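Side-chain contacts in SCARECROW-LIKE protein 7 (Oryza sativa Japonica Group, PDB 5HYZ), which is probably a transcription factor of plant development and abiotic stress resistance that binds DNA in vitro through its GRAS domain: residues 40-45 with 278-283; 91-96 with 206-211; 338-343 with 347-352. One frame throughout, in Å; residues are numbered along the deposited sequence.

Contact 1 (40-45 with 278-283); sequences SERLAF and PERVRV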
loop_
_atom_site.group_PDB
_atom_site.type_symbol
_atom_site.label_atom_id
_atom_site.label_comp_id
_atom_site.label_asym_id
_atom_site.label_seq_id
_atom_site.Cartn_x
_atom_site.Cartn_y
_atom_site.Cartn_z
ATOM N N SER A 40 12.813 -8.836 -21.917
ATOM C CA SER A 40 13.680 -8.382 -22.992
ATOM C C SER A 40 13.009 -8.599 -24.372
ATOM O O SER A 40 13.174 -7.775 -25.277
ATOM C CB SER A 40 15.035 -9.078 -22.912
ATOM O OG SER A 40 14.872 -10.447 -23.198
ATOM N N GLU A 41 12.242 -9.689 -24.507
ATOM C CA GLU A 41 11.469 -9.956 -25.736
ATOM C C GLU A 41 10.363 -8.940 -25.969
ATOM O O GLU A 41 10.142 -8.502 -27.106
ATOM C CB GLU A 41 10.865 -11.380 -25.715
ATOM C CG GLU A 41 11.965 -12.463 -25.733
ATOM C CD GLU A 41 11.434 -13.866 -25.431
ATOM O OE1 GLU A 41 10.450 -14.001 -24.675
ATOM O OE2 GLU A 41 12.005 -14.826 -25.971
ATOM N N ARG A 42 9.650 -8.561 -24.909
ATOM C CA ARG A 42 8.602 -7.563 -25.041
ATOM C C ARG A 42 9.185 -6.193 -25.380
ATOM O O ARG A 42 8.685 -5.455 -26.237
ATOM C CB ARG A 42 7.776 -7.518 -23.746
ATOM C CG ARG A 42 7.086 -8.860 -23.553
ATOM C CD ARG A 42 6.747 -9.307 -22.171
ATOM N NE ARG A 42 5.427 -8.906 -21.801
ATOM C CZ ARG A 42 4.424 -9.686 -21.399
ATOM N NH1 ARG A 42 4.491 -11.007 -21.312
ATOM N NH2 ARG A 42 3.291 -9.081 -21.126
ATOM N N LEU A 43 10.262 -5.861 -24.670
ATOM C CA LEU A 43 10.964 -4.605 -24.899
ATOM C C LEU A 43 11.423 -4.481 -26.368
ATOM O O LEU A 43 11.189 -3.474 -27.039
ATOM C CB LEU A 43 12.154 -4.509 -23.914
ATOM C CG LEU A 43 12.963 -3.215 -23.987
ATOM C CD1 LEU A 43 12.215 -2.099 -23.288
ATOM C CD2 LEU A 43 14.299 -3.414 -23.325
ATOM N N ALA A 44 12.079 -5.514 -26.865
ATOM C CA ALA A 44 12.495 -5.510 -28.265
ATOM C C ALA A 44 11.305 -5.411 -29.213
ATOM O O ALA A 44 11.392 -4.768 -30.253
ATOM C CB ALA A 44 13.308 -6.772 -28.576
ATOM N N PHE A 45 10.189 -6.031 -28.851
ATOM C CA PHE A 45 9.006 -5.885 -29.693
ATOM C C PHE A 45 8.614 -4.422 -29.913
ATOM O O PHE A 45 8.444 -3.970 -31.066
ATOM C CB PHE A 45 7.835 -6.690 -29.087
ATOM C CG PHE A 45 6.528 -6.506 -29.826
ATOM C CD1 PHE A 45 6.189 -7.359 -30.871
ATOM C CD2 PHE A 45 5.660 -5.490 -29.488
ATOM C CE1 PHE A 45 4.995 -7.189 -31.573
ATOM C CE2 PHE A 45 4.440 -5.300 -30.183
ATOM C CZ PHE A 45 4.112 -6.169 -31.237
ATOM N N PRO A 278 -3.645 -9.444 -19.125
ATOM C CA PRO A 278 -4.054 -8.449 -20.117
ATOM C C PRO A 278 -3.766 -7.003 -19.678
ATOM O O PRO A 278 -3.452 -6.145 -20.526
ATOM C CB PRO A 278 -5.573 -8.682 -20.248
ATOM C CG PRO A 278 -5.964 -9.399 -19.019
ATOM C CD PRO A 278 -4.785 -10.238 -18.636
ATOM N N GLU A 279 -3.892 -6.752 -18.372
ATOM C CA GLU A 279 -3.651 -5.434 -17.787
ATOM C C GLU A 279 -2.190 -5.027 -18.023
ATOM O O GLU A 279 -1.876 -3.866 -18.373
ATOM C CB GLU A 279 -3.964 -5.448 -16.282
ATOM C CG GLU A 279 -5.459 -5.507 -15.940
ATOM C CD GLU A 279 -6.118 -6.880 -16.184
ATOM O OE1 GLU A 279 -5.446 -7.941 -16.046
ATOM O OE2 GLU A 279 -7.332 -6.883 -16.514
ATOM N N ARG A 280 -1.321 -6.002 -17.813
ATOM C CA ARG A 280 0.100 -5.814 -18.047
ATOM C C ARG A 280 0.401 -5.409 -19.498
ATOM O O ARG A 280 1.150 -4.461 -19.745
ATOM C CB ARG A 280 0.835 -7.068 -17.696
ATOM C CG ARG A 280 2.276 -7.016 -18.080
ATOM C CD ARG A 280 2.968 -8.229 -17.613
ATOM N NE ARG A 280 4.329 -8.263 -18.097
ATOM C CZ ARG A 280 5.185 -9.227 -17.797
ATOM N NH1 ARG A 280 4.804 -10.234 -17.015
ATOM N NH2 ARG A 280 6.418 -9.190 -18.276
ATOM N N VAL A 281 -0.226 -6.095 -20.458
ATOM C CA VAL A 281 -0.032 -5.758 -21.870
ATOM C C VAL A 281 -0.564 -4.385 -22.185
ATOM O O VAL A 281 0.028 -3.656 -22.979
ATOM C CB VAL A 281 -0.711 -6.795 -22.807
ATOM C CG1 VAL A 281 -0.372 -6.484 -24.245
ATOM C CG2 VAL A 281 -0.236 -8.121 -22.487
ATOM N N ARG A 282 -1.679 -4.008 -21.574
ATOM C CA ARG A 282 -2.209 -2.690 -21.804
ATOM C C ARG A 282 -1.143 -1.659 -21.403
ATOM O O ARG A 282 -0.906 -0.706 -22.118
ATOM C CB ARG A 282 -3.510 -2.443 -21.016
ATOM C CG ARG A 282 -4.173 -1.107 -21.364
ATOM C CD ARG A 282 -5.498 -0.882 -20.621
ATOM N NE ARG A 282 -6.403 -2.006 -20.852
ATOM C CZ ARG A 282 -6.635 -2.986 -19.980
ATOM N NH1 ARG A 282 -6.039 -2.971 -18.794
ATOM N NH2 ARG A 282 -7.473 -3.977 -20.282
ATOM N N VAL A 283 -0.524 -1.855 -20.245
ATOM C CA VAL A 283 0.488 -0.889 -19.824
ATOM C C VAL A 283 1.663 -0.854 -20.806
ATOM O O VAL A 283 2.087 0.219 -21.262
ATOM C CB VAL A 283 1.017 -1.231 -18.411
ATOM C CG1 VAL A 283 2.244 -0.341 -18.061
ATOM C CG2 VAL A 283 -0.114 -1.039 -17.397
#
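Arg42 and Arg280 meet flat on flat, guanidinium against guanidinium, and this stack makes up nearly all of the contact between helix 39-57 and the start of helix 278-296. The two group centres lie 3.7 Å apart and the planes are tilted by 26°, which is the evidence for a stack, and each group sits toward the rim of the other, so the stack is offset. NH2 of Arg42 comes closest, sitting over the face of the other group at 3.3 Å from NE of Arg280. Both atoms are donors, so this is not a hydrogen bond.

The side chains get there differently. Arg280 is extended from CG to NE and starts with CG anti to the backbone N (chi1 172°), which carries its guanidinium across the gap between the helices. Arg42 bends at chi3 (92°), and that bend lays its guanidinium over the other plane; the two chains cross at about a right angle.

The aliphatic share is slight: CG2 of Val281 lies 3.9 Å from NH2 of Arg42, oblique to the guanidinium.

No hydrogen bond joins the two segments; the guanidinium groups bind residues outside them. Glu284, one turn farther along helix 278-296, forms salt bridges with both arginines, taking NH2 of Arg42 on OE1 and NE of Arg280 on OE2. Asp270, in helix 251-272, holds NH2 of Arg280, while the carbonyl of Gly37 accepts from NH1 of Arg42.

Two cations lie face to face in a buried place, with carboxylates and a carbonyl bound to their nitrogens, which probably makes the stack tolerable. The shared Glu284 probably offsets much of the like charge, and its one carboxylate joins the helix of the predicted first leucine repeat to the predicted PFYRE region.

Contact 2 (91-96 with 206-211); sequences KFAHLT and NFMLQL
Met208, a selenomethionine in this crystal, points from the end of strand 202-208 toward Ala93 and His94 of helix 89-104. The pairing is that of a Rossmann-like alpha/beta fold, a helix lying over a strand in the parallel part of the mixed sheet. The backbones come nearest at these residues, with 7.3 Å between CA of Ala93 and CA of Met208.

The CB of Ala93 faces the strand, and SE of Met208 lies 4.0 Å from it. The same selenium is 3.9 Å from Ala93 O, so the side chain is laid against backbone as well as methyl. Its chain is bent at chi2 (-84°), which brings SE beside Ala93. Beyond SE the model is doubtful: the methyl CE is placed closer to Ala93 than carbons can sit. The ring of His94 lies oblique to the same methyl, with CD2 nearest, so that contact is as doubtful as the methyl; its side chain also touches Ile122 and Gln123 of helix 122-132.

On the strand, Asn206 binds Asp115 of the predicted VHIID motif through ND2, and Thr238 and Gln123 through OD1, tying it to the neighbouring strands and to helix 122-132. Within the helix, the carbonyl O of Phe92 accepts from both N and OG1 of Thr96, which reach it from opposite faces of its plane, OG1 at 2.8 Å from Phe92 O.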
loop_
_atom_site.group_PDB
_atom_site.type_symbol
_atom_site.label_atom_id
_atom_site.label_comp_id
_atom_site.label_asym_id
_atom_site.label_seq_id
_atom_site.Cartn_x
_atom_site.Cartn_y
_atom_site.Cartn_z
ATOM N N LYS A 91 3.514 6.118 -5.421
ATOM C CA LYS A 91 3.465 6.318 -4.008
ATOM C C LYS A 91 4.782 6.932 -3.527
ATOM O O LYS A 91 4.794 7.821 -2.667
ATOM C CB LYS A 91 3.163 4.976 -3.270
ATOM C CG LYS A 91 2.837 5.196 -1.784
ATOM C CD LYS A 91 1.951 4.096 -1.171
ATOM C CE LYS A 91 1.479 4.458 0.260
ATOM N NZ LYS A 91 1.599 3.317 1.263
ATOM N N PHE A 92 5.895 6.415 -4.058
ATOM C CA PHE A 92 7.207 6.981 -3.726
ATOM C C PHE A 92 7.242 8.475 -3.993
ATOM O O PHE A 92 7.648 9.323 -3.201
ATOM C CB PHE A 92 8.273 6.325 -4.578
ATOM C CG PHE A 92 9.589 7.075 -4.545
ATOM C CD1 PHE A 92 10.401 7.042 -3.410
ATOM C CD2 PHE A 92 9.994 7.796 -5.648
ATOM C CE1 PHE A 92 11.597 7.758 -3.386
ATOM C CE2 PHE A 92 11.209 8.540 -5.612
ATOM C CZ PHE A 92 11.982 8.509 -4.496
ATOM N N ALA A 93 6.787 8.778 -5.189
ATOM C CA ALA A 93 6.867 10.193 -5.573
ATOM C C ALA A 93 5.986 11.079 -4.677
ATOM O O ALA A 93 6.418 12.105 -4.097
ATOM C CB ALA A 93 6.427 10.287 -7.041
ATOM N N HIS A 94 4.726 10.689 -4.549
ATOM C CA HIS A 94 3.804 11.473 -3.686
ATOM C C HIS A 94 4.238 11.636 -2.258
ATOM O O HIS A 94 4.149 12.703 -1.689
ATOM C CB HIS A 94 2.414 10.787 -3.642
ATOM C CG HIS A 94 1.746 10.776 -4.962
ATOM N ND1 HIS A 94 0.665 9.955 -5.246
ATOM C CD2 HIS A 94 1.997 11.490 -6.088
ATOM C CE1 HIS A 94 0.281 10.173 -6.495
ATOM N NE2 HIS A 94 1.066 11.102 -7.023
ATOM N N LEU A 95 4.593 10.531 -1.635
ATOM C CA LEU A 95 4.991 10.637 -0.235
ATOM C C LEU A 95 6.266 11.443 -0.051
ATOM O O LEU A 95 6.383 12.180 0.919
ATOM C CB LEU A 95 5.166 9.236 0.408
ATOM C CG LEU A 95 3.811 8.531 0.502
ATOM C CD1 LEU A 95 3.881 7.254 1.332
ATOM C CD2 LEU A 95 2.556 9.407 0.949
ATOM N N THR A 96 7.222 11.330 -0.989
ATOM C CA THR A 96 8.442 12.087 -0.806
ATOM C C THR A 96 8.186 13.618 -1.032
ATOM O O THR A 96 8.654 14.476 -0.240
ATOM C CB THR A 96 9.532 11.580 -1.777
ATOM O OG1 THR A 96 9.707 10.191 -1.526
ATOM C CG2 THR A 96 10.862 12.278 -1.533
ATOM N N ASN A 206 3.346 21.839 -6.936
ATOM C CA ASN A 206 3.680 20.434 -7.124
ATOM C C ASN A 206 3.677 20.090 -8.642
ATOM O O ASN A 206 2.695 20.342 -9.355
ATOM C CB ASN A 206 2.635 19.578 -6.347
ATOM C CG ASN A 206 2.940 18.113 -6.374
ATOM O OD1 ASN A 206 3.844 17.676 -5.629
ATOM N ND2 ASN A 206 2.086 17.304 -7.063
ATOM N N PHE A 207 4.786 19.562 -9.151
ATOM C CA PHE A 207 4.852 19.053 -10.507
ATOM C C PHE A 207 5.193 17.556 -10.479
ATOM O O PHE A 207 6.375 17.198 -10.516
ATOM C CB PHE A 207 5.961 19.731 -11.278
ATOM C CG PHE A 207 5.718 21.204 -11.560
ATOM C CD1 PHE A 207 4.869 21.584 -12.597
ATOM C CD2 PHE A 207 6.349 22.198 -10.783
ATOM C CE1 PHE A 207 4.686 22.931 -12.894
ATOM C CE2 PHE A 207 6.164 23.563 -11.073
ATOM C CZ PHE A 207 5.324 23.914 -12.151
HETATM N N MSE A 208 4.207 16.686 -10.436
HETATM C CA MSE A 208 4.550 15.246 -10.353
HETATM C C MSE A 208 4.266 14.606 -11.709
HETATM O O MSE A 208 3.097 14.528 -12.191
HETATM C CB MSE A 208 3.753 14.470 -9.265
HETATM C CG MSE A 208 3.845 15.108 -7.923
HETATM SE SE MSE A 208 5.673 14.238 -7.330
HETATM C CE MSE A 208 4.973 12.558 -8.566
ATOM N N LEU A 209 5.335 14.184 -12.382
ATOM C CA LEU A 209 5.238 13.550 -13.712
ATOM C C LEU A 209 4.402 14.414 -14.666
ATOM O O LEU A 209 3.429 13.946 -15.263
ATOM C CB LEU A 209 4.649 12.151 -13.586
ATOM C CG LEU A 209 5.461 11.210 -12.676
ATOM C CD1 LEU A 209 4.866 9.782 -12.677
ATOM C CD2 LEU A 209 6.958 11.210 -13.119
ATOM N N GLN A 210 4.758 15.683 -14.773
ATOM C CA GLN A 210 3.930 16.600 -15.520
ATOM C C GLN A 210 4.795 17.463 -16.410
ATOM O O GLN A 210 4.467 17.683 -17.575
ATOM C CB GLN A 210 3.139 17.490 -14.557
ATOM C CG GLN A 210 2.397 18.678 -15.282
ATOM C CD GLN A 210 1.358 18.158 -16.177
ATOM O OE1 GLN A 210 0.781 17.111 -15.917
ATOM N NE2 GLN A 210 1.126 18.858 -17.292
ATOM N N LEU A 211 5.898 17.984 -15.860
ATOM C CA LEU A 211 6.622 19.036 -16.530
ATOM C C LEU A 211 7.288 18.507 -17.779
ATOM O O LEU A 211 7.502 19.270 -18.746
ATOM C CB LEU A 211 7.645 19.637 -15.565
ATOM C CG LEU A 211 8.017 21.081 -15.571
ATOM C CD1 LEU A 211 6.720 21.957 -15.703
ATOM C CD2 LEU A 211 8.878 21.384 -14.311
#

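Contact 3 (338-343 with 347-352); sequences LLLWNY and YKYSLV
Tyr343, Tyr347 and Tyr349 form an aromatic cluster joined by two T-shaped pairs. Tyr343 turns its edge to the face of Tyr347, with CD1 over the centre of that ring and 3.6 Å from CG of Tyr347. The planes stand at 81° and the centroids are 4.8 Å apart, so the perpendicular geometry is nearly complete. Toward Tyr349 the roles reverse: the CE2 edge of Tyr349 addresses the face of Tyr343, offset toward the rim. These rings stand at 74°, with centroids 5.4 Å apart, a looser pair than the first. Tyr343 is thus edge to one neighbour and face to the other; its CG lies anti to its carbonyl carbon (chi1 -69°), which places the ring among those of Tyr347 and Tyr349.

Beside the rings lies an aliphatic patch. Leu340 crosses Tyr349 at about a right angle, bringing CD2 to 3.9 Å from CB of Tyr349. Its other branch meets Leu351 tip to tip, CD1 being 3.8 Å from CD2 of Leu351.

A type I turn from Leu340 to Tyr343 positions the first side of this set, closed by the bond of Tyr343 N to Leu340 O (3.0 Å). It sends both Leu340 and Tyr343 toward 347-352.

Farther out, Pro88 touches Leu340, Tyr343 and Tyr349, and Trp363 meets Tyr349 edge-to-face. In the predicted SAW region, the contact brings turn 340-343, beside the end of helix 332-339, against 347-352 at the start of strand 349-354, with helix 251-272 packing against Tyr347 and Tyr349, helix 89-104 against Leu351, and helix 122-132 of the second subunit against Trp341 and Asn342.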
loop_
_atom_site.group_PDB
_atom_site.type_symbol
_atom_site.label_atom_id
_atom_site.label_comp_id
_atom_site.label_asym_id
_atom_site.label_seq_id
_atom_site.Cartn_x
_atom_site.Cartn_y
_atom_site.Cartn_z
ATOM N N LEU A 338 10.229 2.513 4.216
ATOM C CA LEU A 338 9.020 1.982 4.787
ATOM C C LEU A 338 8.076 1.577 3.671
ATOM O O LEU A 338 7.432 0.526 3.700
ATOM C CB LEU A 338 8.369 3.025 5.705
ATOM C CG LEU A 338 7.010 2.663 6.269
ATOM C CD1 LEU A 338 7.027 1.297 6.991
ATOM C CD2 LEU A 338 6.422 3.747 7.195
ATOM N N LEU A 339 7.981 2.418 2.638
ATOM C CA LEU A 339 7.055 2.114 1.568
ATOM C C LEU A 339 7.467 0.803 0.892
ATOM O O LEU A 339 6.630 0.017 0.466
ATOM C CB LEU A 339 7.065 3.319 0.574
ATOM C CG LEU A 339 6.689 2.839 -0.808
ATOM C CD1 LEU A 339 5.178 2.628 -0.789
ATOM C CD2 LEU A 339 7.151 3.838 -1.849
ATOM N N LEU A 340 8.765 0.523 0.861
ATOM C CA LEU A 340 9.257 -0.630 0.123
ATOM C C LEU A 340 9.288 -1.903 0.986
ATOM O O LEU A 340 9.695 -2.976 0.519
ATOM C CB LEU A 340 10.677 -0.341 -0.415
ATOM C CG LEU A 340 10.794 0.751 -1.506
ATOM C CD1 LEU A 340 12.256 1.008 -1.866
ATOM C CD2 LEU A 340 9.965 0.355 -2.752
ATOM N N TRP A 341 8.884 -1.773 2.248
ATOM C CA TRP A 341 9.114 -2.848 3.222
ATOM C C TRP A 341 8.581 -4.188 2.773
ATOM O O TRP A 341 9.251 -5.212 2.948
ATOM C CB TRP A 341 8.478 -2.492 4.569
ATOM C CG TRP A 341 8.933 -3.324 5.737
ATOM C CD1 TRP A 341 8.391 -4.498 6.160
ATOM C CD2 TRP A 341 9.980 -2.990 6.689
ATOM N NE1 TRP A 341 9.054 -4.934 7.299
ATOM C CE2 TRP A 341 10.003 -4.015 7.658
ATOM C CE3 TRP A 341 10.878 -1.935 6.803
ATOM C CZ2 TRP A 341 10.901 -4.021 8.730
ATOM C CZ3 TRP A 341 11.772 -1.941 7.875
ATOM C CH2 TRP A 341 11.785 -2.968 8.799
ATOM N N ASN A 342 7.384 -4.211 2.202
ATOM C CA ASN A 342 6.811 -5.510 1.814
ATOM C C ASN A 342 7.205 -6.085 0.444
ATOM O O ASN A 342 6.788 -7.203 0.088
ATOM C CB ASN A 342 5.282 -5.434 1.875
ATOM C CG ASN A 342 4.759 -5.694 3.267
ATOM O OD1 ASN A 342 5.452 -6.316 4.099
ATOM N ND2 ASN A 342 3.542 -5.209 3.549
ATOM N N TYR A 343 7.962 -5.330 -0.340
ATOM C CA TYR A 343 8.540 -5.895 -1.555
ATOM C C TYR A 343 9.634 -6.914 -1.198
ATOM O O TYR A 343 10.750 -6.528 -0.818
ATOM C CB TYR A 343 9.080 -4.779 -2.457
ATOM C CG TYR A 343 7.946 -3.954 -3.051
ATOM C CD1 TYR A 343 7.262 -4.405 -4.185
ATOM C CD2 TYR A 343 7.524 -2.766 -2.453
ATOM C CE1 TYR A 343 6.221 -3.665 -4.732
ATOM C CE2 TYR A 343 6.468 -2.055 -2.954
ATOM C CZ TYR A 343 5.831 -2.508 -4.102
ATOM O OH TYR A 343 4.808 -1.801 -4.623
ATOM N N TYR A 347 11.993 -8.548 -5.759
ATOM C CA TYR A 347 11.962 -7.151 -6.235
ATOM C C TYR A 347 13.325 -6.509 -6.083
ATOM O O TYR A 347 14.088 -6.874 -5.203
ATOM C CB TYR A 347 10.903 -6.357 -5.482
ATOM C CG TYR A 347 9.492 -6.782 -5.807
ATOM C CD1 TYR A 347 8.838 -6.256 -6.897
ATOM C CD2 TYR A 347 8.809 -7.703 -5.010
ATOM C CE1 TYR A 347 7.518 -6.629 -7.188
ATOM C CE2 TYR A 347 7.504 -8.092 -5.299
ATOM C CZ TYR A 347 6.869 -7.535 -6.383
ATOM O OH TYR A 347 5.575 -7.860 -6.698
ATOM N N LYS A 348 13.659 -5.563 -6.954
ATOM C CA LYS A 348 14.998 -5.012 -6.975
ATOM C C LYS A 348 14.950 -3.495 -6.787
ATOM O O LYS A 348 15.750 -2.786 -7.354
ATOM C CB LYS A 348 15.706 -5.320 -8.309
ATOM C CG LYS A 348 15.638 -6.825 -8.699
ATOM C CD LYS A 348 16.213 -7.656 -7.599
ATOM C CE LYS A 348 16.152 -9.161 -7.936
ATOM N NZ LYS A 348 16.236 -10.076 -6.726
ATOM N N TYR A 349 14.001 -3.015 -5.977
ATOM C CA TYR A 349 13.939 -1.574 -5.702
ATOM C C TYR A 349 14.935 -1.119 -4.685
ATOM O O TYR A 349 15.214 -1.830 -3.699
ATOM C CB TYR A 349 12.533 -1.195 -5.221
ATOM C CG TYR A 349 11.485 -1.379 -6.282
ATOM C CD1 TYR A 349 11.470 -0.585 -7.463
ATOM C CD2 TYR A 349 10.488 -2.322 -6.112
ATOM C CE1 TYR A 349 10.474 -0.746 -8.414
ATOM C CE2 TYR A 349 9.504 -2.484 -7.065
ATOM C CZ TYR A 349 9.527 -1.704 -8.239
ATOM O OH TYR A 349 8.524 -1.897 -9.171
ATOM N N SER A 350 15.500 0.057 -4.898
ATOM C CA SER A 350 16.337 0.694 -3.872
ATOM C C SER A 350 16.284 2.176 -4.051
ATOM O O SER A 350 15.718 2.639 -5.035
ATOM C CB SER A 350 17.827 0.239 -3.956
ATOM O OG SER A 350 18.458 0.771 -5.103
ATOM N N LEU A 351 16.863 2.913 -3.119
ATOM C CA LEU A 351 16.918 4.381 -3.241
ATOM C C LEU A 351 18.300 4.817 -3.584
ATOM O O LEU A 351 19.274 4.318 -3.024
ATOM C CB LEU A 351 16.479 5.059 -1.927
ATOM C CG LEU A 351 15.039 5.026 -1.437
ATOM C CD1 LEU A 351 14.036 5.358 -2.563
ATOM C CD2 LEU A 351 14.633 3.744 -0.775
ATOM N N VAL A 352 18.412 5.757 -4.498
ATOM C CA VAL A 352 19.710 6.310 -4.940
ATOM C C VAL A 352 19.720 7.816 -4.847
ATOM O O VAL A 352 18.772 8.472 -5.316
ATOM C CB VAL A 352 19.989 5.886 -6.396
ATOM C CG1 VAL A 352 21.137 6.684 -6.996
ATOM C CG2 VAL A 352 20.279 4.370 -6.427
#

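Contact 2 is the most central of the three, its centre about 7 Å from the centre of the chain, and is apolar packing of a helix over the parallel part of the mixed sheet. The centres of contacts 1 and 3 are about 19 and 18 Å from it. Contact 1 is nevertheless buried and depends on charge, whereas contact 3 is only partly buried and rests on aromatic and aliphatic packing. Contacts 2 and 3 share an interface: CE1 of Phe92 lies 3.5 Å from CD1 of Leu351, and both reach the same mixed sheet. Contact 1 joins helices alone and touches neither of the others. Helix 251-272 touches residues of both contacts 1 and 3.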